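PDB 2IPI: aclacinomycin-N/aclacinomycin-A oxidase from Streptomyces galilaeus, which oxidises the terminal sugar of aclacinomycins in two successive oxygen-dependent steps, turning aclacinomycin N into A and then A into Y with a bicovalently bound FAD. Local coordinates for residues His157-Gly162 with Thr223-Arg228; Trp208-Gly213 with Gly217-Val222. All coordinates share one frame; numbering follows the deposited sequence.

Overall arrangement
Both interactions are buried in the PCMH-type FAD-binding domain and share strand 221-227, the middle strand of a five-stranded antiparallel sheet. Interaction 2 sets the loop leading into the strand and its first residues, 217-222, against the end of helix 205-210 and the loop that follows, 208-213; interaction 1 uses the part that follows, 223-228, against the glycine-rich turn 157-162. Along the chain interaction 2 is nested within the loop that interaction 1 closes. Their centres lie about 9 Å apart, and Leu159 CB meets His211 O at 3.5 Å. Neither contact has a direct hydrogen bond between its segments, but interaction 2 adds a bridging water. FAD is held by a histidine at the ribityl chain in interaction 1, by backbone at the adenine in interaction 2.

Interaction 1: residues His157-Gly162 with Thr223-Arg228; sequences HVLGGG and TRYWFR. With FAD (flavin-adenine dinucleotide), chain F.
Val158 lies over one face of the Tyr225 ring, with CB offset toward the rim, while its CG1 methyl reaches the edge of the Phe227 ring, 3.9 Å from CZ. This is where the glycine-rich loop of the PCMH-type FAD-binding domain, just after helix 154-157, packs on strand 221-227. CG1 can serve both rings because it stands anti to the backbone N of Val158 (chi1 169°), and it comes within 4.0 Å of Tyr225 CE2. Farther along the tyrosine, OH approaches Leu159 CG at 3.3 Å. That hydroxyl is hydrogen-bonded to Gly155 O, which ties the end of the ring to the helix preceding the loop. On the strand side, Tyr225 and Phe227 both rest on Leu177 and Val123 of the flanking strands.

A Schellman motif ends the helix: Gly162 N bonds to His157 O and Gly161 N to Val158 O, with Gly161 taking the positive phi (75°). The turn brings Gly162 CA over one face of the His157 imidazole, close to its rim. Leu159 sends CD2 to the adenine, 3.9 Å from FAD N3A. His157 extends instead to the ribityl chain, where its ND1 and FAD O3' form a short, nearly straight hydrogen bond of 2.5 Å at 166°.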
loop_
_atom_site.group_PDB
_atom_site.type_symbol
_atom_site.label_atom_id
_atom_site.label_comp_id
_atom_site.label_asym_id
_atom_site.label_seq_id
_atom_site.Cartn_x
_atom_site.Cartn_y
_atom_site.Cartn_z
ATOM N N HIS A 157 6.716 -0.210 -2.387
ATOM C CA HIS A 157 5.362 -0.703 -2.562
ATOM C C HIS A 157 5.319 -2.216 -2.487
ATOM O O HIS A 157 4.438 -2.805 -1.844
ATOM C CB HIS A 157 4.795 -0.232 -3.906
ATOM C CG HIS A 157 3.477 -0.830 -4.285
ATOM N ND1 HIS A 157 2.281 -0.344 -3.801
ATOM C CD2 HIS A 157 3.153 -1.858 -5.108
ATOM C CE1 HIS A 157 1.284 -1.047 -4.307
ATOM N NE2 HIS A 157 1.786 -1.980 -5.101
ATOM N N VAL A 158 6.266 -2.899 -3.159
ATOM C CA VAL A 158 6.066 -4.348 -3.199
ATOM C C VAL A 158 6.495 -5.037 -1.909
ATOM O O VAL A 158 5.838 -5.957 -1.410
ATOM C CB VAL A 158 6.813 -4.959 -4.399
ATOM C CG1 VAL A 158 6.818 -6.467 -4.283
ATOM C CG2 VAL A 158 6.204 -4.511 -5.727
ATOM N N LEU A 159 7.598 -4.633 -1.291
ATOM C CA LEU A 159 8.087 -5.355 -0.113
ATOM C C LEU A 159 7.191 -5.233 1.117
ATOM O O LEU A 159 7.397 -5.964 2.099
ATOM C CB LEU A 159 9.512 -4.912 0.226
ATOM C CG LEU A 159 9.938 -3.456 0.233
ATOM C CD1 LEU A 159 8.801 -2.455 0.365
ATOM C CD2 LEU A 159 10.948 -3.215 1.369
ATOM N N GLY A 160 6.222 -4.325 1.065
ATOM C CA GLY A 160 5.230 -4.210 2.102
ATOM C C GLY A 160 3.879 -4.728 1.673
ATOM O O GLY A 160 2.881 -4.603 2.386
ATOM N N GLY A 161 3.819 -5.324 0.491
ATOM C CA GLY A 161 2.668 -5.993 -0.022
ATOM C C GLY A 161 1.531 -5.153 -0.527
ATOM O O GLY A 161 0.394 -5.581 -0.323
ATOM N N GLY A 162 1.848 -4.028 -1.139
ATOM C CA GLY A 162 0.892 -3.200 -1.840
ATOM C C GLY A 162 -0.080 -4.086 -2.623
ATOM O O GLY A 162 0.328 -5.086 -3.226
ATOM N N THR A 223 17.480 -3.827 -5.198
ATOM C CA THR A 223 18.040 -3.299 -6.431
ATOM C C THR A 223 17.310 -3.877 -7.651
ATOM O O THR A 223 17.479 -3.367 -8.763
ATOM C CB THR A 223 19.541 -3.619 -6.524
ATOM O OG1 THR A 223 20.061 -3.313 -7.823
ATOM C CG2 THR A 223 19.757 -5.113 -6.339
ATOM N N ARG A 224 16.511 -4.896 -7.414
ATOM C CA ARG A 224 15.758 -5.594 -8.444
ATOM C C ARG A 224 14.828 -6.659 -7.870
ATOM O O ARG A 224 15.202 -7.438 -6.991
ATOM C CB ARG A 224 16.691 -6.285 -9.456
ATOM C CG ARG A 224 15.895 -6.964 -10.565
ATOM C CD ARG A 224 16.811 -7.546 -11.623
ATOM N NE ARG A 224 17.565 -6.500 -12.284
ATOM C CZ ARG A 224 18.830 -6.446 -12.637
ATOM N NH1 ARG A 224 19.635 -7.467 -12.392
ATOM N NH2 ARG A 224 19.284 -5.353 -13.246
ATOM N N TYR A 225 13.599 -6.723 -8.366
ATOM C CA TYR A 225 12.618 -7.695 -7.951
ATOM C C TYR A 225 12.314 -8.667 -9.097
ATOM O O TYR A 225 12.375 -8.155 -10.218
ATOM C CB TYR A 225 11.280 -7.037 -7.588
ATOM C CG TYR A 225 11.178 -6.157 -6.383
ATOM C CD1 TYR A 225 11.402 -4.789 -6.431
ATOM C CD2 TYR A 225 10.832 -6.725 -5.154
ATOM C CE1 TYR A 225 11.299 -4.004 -5.298
ATOM C CE2 TYR A 225 10.734 -5.935 -4.022
ATOM C CZ TYR A 225 10.962 -4.586 -4.095
ATOM O OH TYR A 225 10.845 -3.813 -2.952
ATOM N N TRP A 226 11.996 -9.896 -8.793
ATOM C CA TRP A 226 11.644 -10.942 -9.744
ATOM C C TRP A 226 10.243 -11.474 -9.522
ATOM O O TRP A 226 9.910 -11.851 -8.401
ATOM C CB TRP A 226 12.686 -12.082 -9.777
ATOM C CG TRP A 226 14.030 -11.638 -10.304
ATOM C CD1 TRP A 226 15.016 -11.089 -9.527
ATOM C CD2 TRP A 226 14.573 -11.687 -11.632
ATOM N NE1 TRP A 226 16.112 -10.791 -10.296
ATOM C CE2 TRP A 226 15.871 -11.144 -11.599
ATOM C CE3 TRP A 226 14.087 -12.114 -12.868
ATOM C CZ2 TRP A 226 16.690 -11.028 -12.719
ATOM C CZ3 TRP A 226 14.898 -12.003 -13.986
ATOM C CH2 TRP A 226 16.193 -11.460 -13.922
ATOM N N PHE A 227 9.426 -11.488 -10.578
ATOM C CA PHE A 227 8.067 -12.006 -10.458
ATOM C C PHE A 227 7.773 -13.215 -11.339
ATOM O O PHE A 227 8.151 -13.253 -12.500
ATOM C CB PHE A 227 7.028 -10.912 -10.830
ATOM C CG PHE A 227 7.100 -9.797 -9.792
ATOM C CD1 PHE A 227 7.881 -8.683 -10.025
ATOM C CD2 PHE A 227 6.390 -9.926 -8.604
ATOM C CE1 PHE A 227 8.000 -7.683 -9.066
ATOM C CE2 PHE A 227 6.503 -8.921 -7.651
ATOM C CZ PHE A 227 7.290 -7.815 -7.884
ATOM N N ARG A 228 7.055 -14.152 -10.734
ATOM C CA ARG A 228 6.502 -15.323 -11.363
ATOM C C ARG A 228 5.435 -15.922 -10.458
ATOM O O ARG A 228 5.690 -16.120 -9.265
ATOM C CB ARG A 228 7.603 -16.351 -11.627
ATOM C CG ARG A 228 7.336 -17.286 -12.791
ATOM C CD ARG A 228 7.234 -18.724 -12.326
ATOM N NE ARG A 228 8.548 -19.290 -12.037
ATOM C CZ ARG A 228 9.174 -19.292 -10.873
ATOM N NH1 ARG A 228 8.611 -18.731 -9.801
ATOM N NH2 ARG A 228 10.375 -19.852 -10.751
HETATM P PA FAD F . 9.190 5.690 -0.836
HETATM O O1A FAD F . 8.993 6.804 0.007
HETATM O O2A FAD F . 10.341 5.883 -1.717
HETATM O O5B FAD F . 9.351 4.367 -0.001
HETATM C C5B FAD F . 8.490 4.016 1.005
HETATM C C4B FAD F . 9.193 3.109 2.011
HETATM O O4B FAD F . 9.910 2.125 1.318
HETATM C C3B FAD F . 10.263 3.878 2.807
HETATM O O3B FAD F . 10.475 3.290 4.039
HETATM C C2B FAD F . 11.515 3.698 1.966
HETATM O O2B FAD F . 12.728 3.850 2.652
HETATM C C1B FAD F . 11.276 2.295 1.453
HETATM N N9A FAD F . 12.033 1.973 0.227
HETATM C C8A FAD F . 12.046 2.668 -0.918
HETATM N N7A FAD F . 12.822 2.071 -1.810
HETATM C C5A FAD F . 13.336 0.992 -1.220
HETATM C C6A FAD F . 14.201 -0.002 -1.661
HETATM N N6A FAD F . 14.589 0.021 -2.878
HETATM N N1A FAD F . 14.532 -0.988 -0.845
HETATM C C2A FAD F . 14.016 -1.015 0.362
HETATM N N3A FAD F . 13.179 -0.098 0.811
HETATM C C4A FAD F . 12.850 0.902 0.050
HETATM N N1 FAD F . -0.546 1.062 -1.467
HETATM C C2 FAD F . -1.260 -0.078 -1.753
HETATM O O2 FAD F . -1.052 -1.100 -1.262
HETATM N N3 FAD F . -2.269 0.013 -2.672
HETATM C C4 FAD F . -2.581 1.199 -3.312
HETATM O O4 FAD F . -3.412 1.197 -4.176
HETATM C C4X FAD F . -1.835 2.345 -3.026
HETATM N N5 FAD F . -2.112 3.549 -3.604
HETATM C C5X FAD F . -1.346 4.645 -3.377
HETATM C C6 FAD F . -1.595 5.841 -4.055
HETATM C C7 FAD F . -0.848 6.946 -3.769
HETATM C C7M FAD F . -1.093 8.156 -4.610
HETATM C C8 FAD F . 0.228 6.873 -2.878
HETATM C C8M FAD F . 1.225 8.008 -2.818
HETATM C C9 FAD F . 0.452 5.671 -2.245
HETATM C C9A FAD F . -0.326 4.558 -2.441
HETATM N N10 FAD F . -0.086 3.373 -1.772
HETATM C C10 FAD F . -0.804 2.260 -2.094
HETATM C "C1'" FAD F . 0.559 3.357 -0.424
HETATM C "C2'" FAD F . 2.083 3.219 -0.415
HETATM O "O2'" FAD F . 2.839 4.344 -0.110
HETATM C "C3'" FAD F . 2.657 2.584 -1.659
HETATM O "O3'" FAD F . 2.085 1.340 -1.920
HETATM C "C4'" FAD F . 4.198 2.631 -1.431
HETATM O "O4'" FAD F . 4.599 2.717 -0.123
HETATM C "C5'" FAD F . 5.027 3.672 -2.145
HETATM O "O5'" FAD F . 6.380 3.390 -2.010
HETATM P P FAD F . 7.366 4.403 -2.675
HETATM O O1P FAD F . 8.480 3.729 -3.237
HETATM O O2P FAD F . 6.641 5.152 -3.606
HETATM O O3P FAD F . 7.805 5.452 -1.575
#

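Interaction 2: residues Trp208-Gly213 with Gly217-Val222; sequences WWAHTG and GNFGIV. With FAD (flavin-adenine dinucleotide), chain F.
His211 NE2 meets a water at 2.7 Å, and the same water donates to Gly220 O at 3.1 Å, so a single molecule bridges the two segments. They form a helix-loop-strand connection in the PCMH-type FAD-binding domain: helix 205-210 runs out, the chain turns back, and strand 221-227 begins. The other imidazole nitrogen, ND1, is hydrogen-bonded to Leu207 O one turn earlier in the helix. With a partner at each nitrogen the ring's rotation is well defined. It passes alongside Phe219 and Val222, running opposite to both: CE1 lies 3.7 Å from Phe219 CB, and CD2 lies 3.5 Å from Val222 CG2. The imidazole and phenyl planes are inclined at 55°, an oblique pairing.

Ala210 makes the cleaner aromatic contact. Its methyl sits almost exactly over the centre of the Phe219 ring in a CH-pi contact, CB being 3.9 Å from the centroid and 7° off the normal. Asn218 CB covers the opposite face near the rim, so the phenyl is sandwiched between Asn218, its chain neighbour, and Ala210. Leu498 and Val501 of helix 495-505 also pack on this phenylalanine.

In the strand itself, Val222 has two tasks. Its CG2 methyl faces His211, while its backbone reads the Watson-Crick edge of the adenine with a donor and an acceptor. FAD N6A donates to Val222 O at 3.2 Å, and Val222 N donates to FAD N1A at 3.1 Å.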
loop_
_atom_site.group_PDB
_atom_site.type_symbol
_atom_site.label_atom_id
_atom_site.label_comp_id
_atom_site.label_asym_id
_atom_site.label_seq_id
_atom_site.Cartn_x
_atom_site.Cartn_y
_atom_site.Cartn_z
ATOM N N TRP A 208 14.102 -13.569 1.461
ATOM C CA TRP A 208 13.055 -13.386 0.449
ATOM C C TRP A 208 11.700 -13.154 1.121
ATOM O O TRP A 208 10.911 -12.282 0.775
ATOM C CB TRP A 208 12.921 -14.587 -0.500
ATOM C CG TRP A 208 11.578 -14.667 -1.171
ATOM C CD1 TRP A 208 11.211 -13.953 -2.290
ATOM C CD2 TRP A 208 10.444 -15.467 -0.812
ATOM N NE1 TRP A 208 9.916 -14.269 -2.635
ATOM C CE2 TRP A 208 9.422 -15.195 -1.734
ATOM C CE3 TRP A 208 10.213 -16.377 0.229
ATOM C CZ2 TRP A 208 8.183 -15.825 -1.640
ATOM C CZ3 TRP A 208 8.993 -17.003 0.322
ATOM C CH2 TRP A 208 7.975 -16.724 -0.619
ATOM N N TRP A 209 11.429 -14.045 2.060
ATOM C CA TRP A 209 10.266 -14.006 2.919
ATOM C C TRP A 209 10.055 -12.637 3.542
ATOM O O TRP A 209 8.957 -12.081 3.530
ATOM C CB TRP A 209 10.472 -14.994 4.064
ATOM C CG TRP A 209 9.215 -15.303 4.802
ATOM C CD1 TRP A 209 8.486 -14.582 5.691
ATOM C CD2 TRP A 209 8.544 -16.560 4.635
ATOM N NE1 TRP A 209 7.383 -15.292 6.111
ATOM C CE2 TRP A 209 7.417 -16.505 5.472
ATOM C CE3 TRP A 209 8.792 -17.708 3.876
ATOM C CZ2 TRP A 209 6.585 -17.594 5.515
ATOM C CZ3 TRP A 209 7.906 -18.772 3.968
ATOM C CH2 TRP A 209 6.786 -18.729 4.789
ATOM N N ALA A 210 11.136 -12.077 4.094
ATOM C CA ALA A 210 11.083 -10.772 4.739
ATOM C C ALA A 210 10.567 -9.700 3.785
ATOM O O ALA A 210 9.978 -8.698 4.188
ATOM C CB ALA A 210 12.459 -10.397 5.277
ATOM N N HIS A 211 10.800 -9.934 2.480
ATOM C CA HIS A 211 10.453 -8.923 1.500
ATOM C C HIS A 211 9.021 -9.092 1.001
ATOM O O HIS A 211 8.612 -8.304 0.157
ATOM C CB HIS A 211 11.484 -8.925 0.360
ATOM C CG HIS A 211 12.715 -8.145 0.799
ATOM N ND1 HIS A 211 13.749 -8.724 1.517
ATOM C CD2 HIS A 211 13.055 -6.856 0.606
ATOM C CE1 HIS A 211 14.672 -7.808 1.757
ATOM N NE2 HIS A 211 14.284 -6.655 1.214
ATOM N N THR A 212 8.293 -10.080 1.526
ATOM C CA THR A 212 6.913 -10.262 1.065
ATOM C C THR A 212 5.904 -9.613 2.017
ATOM O O THR A 212 4.785 -10.106 2.190
ATOM C CB THR A 212 6.585 -11.749 0.848
ATOM O OG1 THR A 212 5.247 -11.892 0.339
ATOM C CG2 THR A 212 6.593 -12.546 2.138
ATOM N N GLY A 213 6.261 -8.487 2.623
ATOM C CA GLY A 213 5.329 -7.661 3.329
ATOM C C GLY A 213 5.883 -7.331 4.710
ATOM O O GLY A 213 5.012 -7.246 5.547
ATOM N N GLY A 217 11.904 0.263 5.193
ATOM C CA GLY A 217 13.309 0.609 5.472
ATOM C C GLY A 217 13.897 -0.221 6.597
ATOM O O GLY A 217 14.205 0.351 7.648
ATOM N N ASN A 218 14.036 -1.536 6.373
ATOM C CA ASN A 218 14.490 -2.407 7.450
ATOM C C ASN A 218 15.527 -3.450 7.049
ATOM O O ASN A 218 16.355 -3.820 7.889
ATOM C CB ASN A 218 13.289 -3.143 8.078
ATOM C CG ASN A 218 12.034 -3.046 7.246
ATOM O OD1 ASN A 218 12.163 -3.210 6.033
ATOM N ND2 ASN A 218 10.860 -2.800 7.829
ATOM N N PHE A 219 15.517 -3.969 5.813
ATOM C CA PHE A 219 16.322 -5.178 5.562
ATOM C C PHE A 219 17.480 -5.010 4.593
ATOM O O PHE A 219 18.226 -5.971 4.335
ATOM C CB PHE A 219 15.387 -6.256 5.038
ATOM C CG PHE A 219 14.270 -6.617 5.993
ATOM C CD1 PHE A 219 14.546 -7.354 7.128
ATOM C CD2 PHE A 219 12.961 -6.226 5.761
ATOM C CE1 PHE A 219 13.560 -7.715 8.016
ATOM C CE2 PHE A 219 11.960 -6.598 6.646
ATOM C CZ PHE A 219 12.254 -7.344 7.761
ATOM N N GLY A 220 17.699 -3.812 4.072
ATOM C CA GLY A 220 18.687 -3.527 3.058
ATOM C C GLY A 220 18.065 -2.779 1.887
ATOM O O GLY A 220 16.922 -2.328 2.008
ATOM N N ILE A 221 18.772 -2.637 0.771
ATOM C CA ILE A 221 18.197 -1.891 -0.366
ATOM C C ILE A 221 17.931 -2.828 -1.533
ATOM O O ILE A 221 18.859 -3.439 -2.062
ATOM C CB ILE A 221 19.096 -0.719 -0.796
ATOM C CG1 ILE A 221 19.298 0.283 0.346
ATOM C CG2 ILE A 221 18.584 -0.033 -2.058
ATOM C CD1 ILE A 221 20.273 1.390 0.026
ATOM N N VAL A 222 16.657 -2.947 -1.917
ATOM C CA VAL A 222 16.305 -3.778 -3.066
ATOM C C VAL A 222 16.749 -3.109 -4.361
ATOM O O VAL A 222 16.429 -1.959 -4.660
ATOM C CB VAL A 222 14.798 -4.051 -3.101
ATOM C CG1 VAL A 222 14.396 -4.834 -4.333
ATOM C CG2 VAL A 222 14.388 -4.833 -1.858
HETATM P PA FAD F . 9.190 5.690 -0.836
HETATM O O1A FAD F . 8.993 6.804 0.007
HETATM O O2A FAD F . 10.341 5.883 -1.717
HETATM O O5B FAD F . 9.351 4.367 -0.001
HETATM C C5B FAD F . 8.490 4.016 1.005
HETATM C C4B FAD F . 9.193 3.109 2.011
HETATM O O4B FAD F . 9.910 2.125 1.318
HETATM C C3B FAD F . 10.263 3.878 2.807
HETATM O O3B FAD F . 10.475 3.290 4.039
HETATM C C2B FAD F . 11.515 3.698 1.966
HETATM O O2B FAD F . 12.728 3.850 2.652
HETATM C C1B FAD F . 11.276 2.295 1.453
HETATM N N9A FAD F . 12.033 1.973 0.227
HETATM C C8A FAD F . 12.046 2.668 -0.918
HETATM N N7A FAD F . 12.822 2.071 -1.810
HETATM C C5A FAD F . 13.336 0.992 -1.220
HETATM C C6A FAD F . 14.201 -0.002 -1.661
HETATM N N6A FAD F . 14.589 0.021 -2.878
HETATM N N1A FAD F . 14.532 -0.988 -0.845
HETATM C C2A FAD F . 14.016 -1.015 0.362
HETATM N N3A FAD F . 13.179 -0.098 0.811
HETATM C C4A FAD F . 12.850 0.902 0.050
HETATM N N1 FAD F . -0.546 1.062 -1.467
HETATM C C2 FAD F . -1.260 -0.078 -1.753
HETATM O O2 FAD F . -1.052 -1.100 -1.262
HETATM N N3 FAD F . -2.269 0.013 -2.672
HETATM C C4 FAD F . -2.581 1.199 -3.312
HETATM O O4 FAD F . -3.412 1.197 -4.176
HETATM C C4X FAD F . -1.835 2.345 -3.026
HETATM N N5 FAD F . -2.112 3.549 -3.604
HETATM C C5X FAD F . -1.346 4.645 -3.377
HETATM C C6 FAD F . -1.595 5.841 -4.055
HETATM C C7 FAD F . -0.848 6.946 -3.769
HETATM C C7M FAD F . -1.093 8.156 -4.610
HETATM C C8 FAD F . 0.228 6.873 -2.878
HETATM C C8M FAD F . 1.225 8.008 -2.818
HETATM C C9 FAD F . 0.452 5.671 -2.245
HETATM C C9A FAD F . -0.326 4.558 -2.441
HETATM N N10 FAD F . -0.086 3.373 -1.772
HETATM C C10 FAD F . -0.804 2.260 -2.094
HETATM C "C1'" FAD F . 0.559 3.357 -0.424
HETATM C "C2'" FAD F . 2.083 3.219 -0.415
HETATM O "O2'" FAD F . 2.839 4.344 -0.110
HETATM C "C3'" FAD F . 2.657 2.584 -1.659
HETATM O "O3'" FAD F . 2.085 1.340 -1.920
HETATM C "C4'" FAD F . 4.198 2.631 -1.431
HETATM O "O4'" FAD F . 4.599 2.717 -0.123
HETATM C "C5'" FAD F . 5.027 3.672 -2.145
HETATM O "O5'" FAD F . 6.380 3.390 -2.010
HETATM P P FAD F . 7.366 4.403 -2.675
HETATM O O1P FAD F . 8.480 3.729 -3.237
HETATM O O2P FAD F . 6.641 5.152 -3.606
HETATM O O3P FAD F . 7.805 5.452 -1.575
HETATM O O HOH W 1 14.420 -4.188 2.238
#